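Protein Amuc_1100 (Akkermansia muciniphila, PDB 6KNY) is of unknown function but carries a transmembrane helix, which probably holds its mixed alpha/beta domain at a membrane. Local coordinates at residues N75-F80 and L102-Y107. Numbering follows the deposited sequence.
Sequences NELKTF and LGFQVY
With chi1 at 170°, L77 swings CG opposite its backbone N and sends both methyls out from helix 70-91 to F104, while F104, at chi1 -59°, turns its ring away and offers CB. The side chains meet at a slant: both branches of L77 close on F104 CB from one side, CD1 and CD2 each 3.8 Å from it, and L77 CD2 also lies 3.5 Å from F104 O. That carbonyl oxygen is already engaged, accepting the backbone N-H of Y107, so the leucine methyl rests against a polar atom with its own partner. The same CD2 of L77 reaches Y107 CB at 4.3 Å. A turn further along the helix, F80 gives only its root, CB lying 3.9 Å from L102 CD1; its ring leads away to L124 and N128 of helix 117-134, and E76 CG sits over one face, near the rim. The example illustrates how an irregular chain segment can pack on a helix largely through apolar side chains, with no hydrogen bond joining the two segments. L102 leaves helix 97-100 with positive phi, as does G103 after it, turning the chain into the loop that leads to helix 117-134. On helix 70-91, F73 meets F104 edge-to-face, and Q74 NE2 donates to Y107 O.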
ATOM      1  N   ASN A  75      -3.873  -6.707  15.165  1.00 37.98           N
ATOM      2  CA  ASN A  75      -3.324  -5.726  16.092  1.00 40.80           C
ATOM      3  C   ASN A  75      -2.372  -4.775  15.367  1.00 35.74           C
ATOM      4  O   ASN A  75      -2.351  -3.572  15.645  1.00 36.16           O
ATOM      5  CB  ASN A  75      -2.647  -6.469  17.250  1.00 46.58           C
ATOM      6  CG  ASN A  75      -1.571  -5.654  17.935  1.00 53.68           C
ATOM      7  OD1 ASN A  75      -1.867  -4.744  18.711  1.00 68.80           O
ATOM      8  ND2 ASN A  75      -0.316  -5.991  17.672  1.00 63.95           N
ATOM      9  N   GLU A  76      -1.606  -5.286  14.401  1.00 34.56           N
ATOM     10  CA  GLU A  76      -0.759  -4.410  13.590  1.00 35.72           C
ATOM     11  C   GLU A  76      -1.605  -3.485  12.714  1.00 31.01           C
ATOM     12  O   GLU A  76      -1.292  -2.298  12.557  1.00 27.42           O
ATOM     13  CB  GLU A  76       0.192  -5.245  12.730  1.00 40.38           C
ATOM     14  CG  GLU A  76       1.225  -4.416  11.976  1.00 45.58           C
ATOM     15  CD  GLU A  76       2.140  -5.272  11.107  1.00 53.70           C
ATOM     16  OE1 GLU A  76       1.678  -6.311  10.581  1.00 62.58           O
ATOM     17  OE2 GLU A  76       3.328  -4.911  10.963  1.00 63.19           O
ATOM     18  N   LEU A  77      -2.689  -4.016  12.142  1.00 30.31           N
ATOM     19  CA  LEU A  77      -3.584  -3.200  11.323  1.00 29.52           C
ATOM     20  C   LEU A  77      -4.166  -2.023  12.111  1.00 31.40           C
ATOM     21  O   LEU A  77      -4.174  -0.877  11.640  1.00 30.55           O
ATOM     22  CB  LEU A  77      -4.704  -4.076  10.760  1.00 27.01           C
ATOM     23  CG  LEU A  77      -5.876  -3.363  10.066  1.00 28.32           C
ATOM     24  CD1 LEU A  77      -5.406  -2.536   8.842  1.00 28.30           C
ATOM     25  CD2 LEU A  77      -6.992  -4.340   9.696  1.00 26.79           C
ATOM     26  N   LYS A  78      -4.668  -2.317  13.307  1.00 37.01           N
ATOM     27  CA  LYS A  78      -5.263  -1.297  14.162  1.00 36.80           C
ATOM     28  C   LYS A  78      -4.241  -0.231  14.535  1.00 37.13           C
ATOM     29  O   LYS A  78      -4.533   0.963  14.502  1.00 39.47           O
ATOM     30  CB  LYS A  78      -5.847  -1.932  15.426  1.00 39.32           C
ATOM     31  CG  LYS A  78      -7.339  -2.210  15.347  1.00 40.27           C
ATOM     32  CD  LYS A  78      -7.709  -3.461  16.126  1.00 44.24           C
ATOM     33  CE  LYS A  78      -9.045  -4.022  15.669  1.00 46.71           C
ATOM     34  NZ  LYS A  78     -10.169  -3.541  16.518  1.00 55.37           N
ATOM     35  N   THR A  79      -3.041  -0.674  14.892  1.00 33.62           N
ATOM     36  CA  THR A  79      -1.967   0.243  15.274  1.00 37.13           C
ATOM     37  C   THR A  79      -1.606   1.165  14.117  1.00 35.49           C
ATOM     38  O   THR A  79      -1.502   2.386  14.283  1.00 31.20           O
ATOM     39  CB  THR A  79      -0.734  -0.541  15.722  1.00 37.20           C
ATOM     40  OG1 THR A  79      -1.063  -1.354  16.856  1.00 37.23           O
ATOM     41  CG2 THR A  79       0.422   0.405  16.062  1.00 34.21           C
ATOM     42  N   PHE A  80      -1.404   0.585  12.931  1.00 38.04           N
ATOM     43  CA  PHE A  80      -1.083   1.381  11.748  1.00 34.50           C
ATOM     44  C   PHE A  80      -2.190   2.379  11.452  1.00 37.07           C
ATOM     45  O   PHE A  80      -1.924   3.538  11.113  1.00 37.65           O
ATOM     46  CB  PHE A  80      -0.861   0.466  10.542  1.00 38.16           C
ATOM     47  CG  PHE A  80       0.482  -0.235  10.539  1.00 37.57           C
ATOM     48  CD1 PHE A  80       1.487   0.163  11.411  1.00 36.54           C
ATOM     49  CD2 PHE A  80       0.737  -1.276   9.655  1.00 36.87           C
ATOM     50  CE1 PHE A  80       2.722  -0.475  11.409  1.00 36.31           C
ATOM     51  CE2 PHE A  80       1.983  -1.916   9.645  1.00 39.64           C
ATOM     52  CZ  PHE A  80       2.968  -1.515  10.519  1.00 37.92           C
ATOM     53  N   LEU A 102      -6.574   1.136   5.232  1.00 26.92           N
ATOM     54  CA  LEU A 102      -5.441   0.723   4.400  1.00 29.34           C
ATOM     55  C   LEU A 102      -5.778  -0.435   3.459  1.00 27.68           C
ATOM     56  O   LEU A 102      -4.881  -1.191   3.064  1.00 31.08           O
ATOM     57  CB  LEU A 102      -4.235   0.353   5.274  1.00 32.20           C
ATOM     58  CG  LEU A 102      -3.659   1.538   6.049  1.00 33.48           C
ATOM     59  CD1 LEU A 102      -2.676   1.053   7.116  1.00 36.63           C
ATOM     60  CD2 LEU A 102      -3.004   2.550   5.107  1.00 34.07           C
ATOM     61  N   GLY A 103      -7.054  -0.599   3.103  1.00 25.97           N
ATOM     62  CA  GLY A 103      -7.520  -1.701   2.283  1.00 25.80           C
ATOM     63  C   GLY A 103      -7.940  -2.942   3.042  1.00 26.15           C
ATOM     64  O   GLY A 103      -8.333  -3.939   2.412  1.00 25.05           O
ATOM     65  N   PHE A 104      -7.880  -2.928   4.371  1.00 25.87           N
ATOM     66  CA  PHE A 104      -8.114  -4.138   5.150  1.00 26.12           C
ATOM     67  C   PHE A 104      -9.303  -3.992   6.101  1.00 29.81           C
ATOM     68  O   PHE A 104      -9.329  -4.625   7.164  1.00 30.81           O
ATOM     69  CB  PHE A 104      -6.858  -4.513   5.938  1.00 26.25           C
ATOM     70  CG  PHE A 104      -5.622  -4.752   5.088  1.00 22.69           C
ATOM     71  CD1 PHE A 104      -5.319  -6.030   4.609  1.00 23.42           C
ATOM     72  CD2 PHE A 104      -4.738  -3.714   4.809  1.00 23.34           C
ATOM     73  CE1 PHE A 104      -4.154  -6.255   3.869  1.00 23.68           C
ATOM     74  CE2 PHE A 104      -3.573  -3.935   4.061  1.00 21.15           C
ATOM     75  CZ  PHE A 104      -3.289  -5.195   3.586  1.00 21.45           C
ATOM     76  N   GLN A 105     -10.310  -3.183   5.739  1.00 29.90           N
ATOM     77  CA  GLN A 105     -11.459  -3.029   6.628  1.00 29.95           C
ATOM     78  C   GLN A 105     -12.212  -4.341   6.788  1.00 30.36           C
ATOM     79  O   GLN A 105     -12.879  -4.559   7.804  1.00 30.13           O
ATOM     80  CB  GLN A 105     -12.416  -1.938   6.127  1.00 30.25           C
ATOM     81  CG  GLN A 105     -13.508  -1.589   7.167  1.00 33.88           C
ATOM     82  CD  GLN A 105     -14.342  -0.369   6.794  1.00 36.76           C
ATOM     83  OE1 GLN A 105     -14.519  -0.062   5.615  1.00 42.12           O
ATOM     84  NE2 GLN A 105     -14.856   0.335   7.806  1.00 39.64           N
ATOM     85  N   VAL A 106     -12.094  -5.243   5.817  1.00 30.00           N
ATOM     86  CA  VAL A 106     -12.701  -6.563   5.959  1.00 30.81           C
ATOM     87  C   VAL A 106     -12.192  -7.305   7.200  1.00 29.47           C
ATOM     88  O   VAL A 106     -12.834  -8.249   7.672  1.00 30.35           O
ATOM     89  CB  VAL A 106     -12.435  -7.367   4.667  1.00 30.77           C
ATOM     90  CG1 VAL A 106     -10.933  -7.658   4.501  1.00 30.90           C
ATOM     91  CG2 VAL A 106     -13.266  -8.643   4.632  1.00 33.51           C
ATOM     92  N   TYR A 107     -11.044  -6.908   7.742  1.00 27.76           N
ATOM     93  CA  TYR A 107     -10.506  -7.544   8.938  1.00 29.52           C
ATOM     94  C   TYR A 107     -10.560  -6.621  10.156  1.00 32.48           C
ATOM     95  O   TYR A 107      -9.784  -6.797  11.104  1.00 36.07           O
ATOM     96  CB  TYR A 107      -9.076  -8.014   8.668  1.00 29.08           C
ATOM     97  CG  TYR A 107      -8.990  -9.020   7.534  1.00 27.75           C
ATOM     98  CD1 TYR A 107      -9.707 -10.210   7.584  1.00 27.10           C
ATOM     99  CD2 TYR A 107      -8.215  -8.764   6.402  1.00 28.02           C
ATOM    100  CE1 TYR A 107      -9.650 -11.129   6.544  1.00 28.45           C
ATOM    101  CE2 TYR A 107      -8.152  -9.679   5.351  1.00 27.97           C
ATOM    102  CZ  TYR A 107      -8.867 -10.864   5.431  1.00 27.92           C
ATOM    103  OH  TYR A 107      -8.815 -11.801   4.408  1.00 29.80           O
TER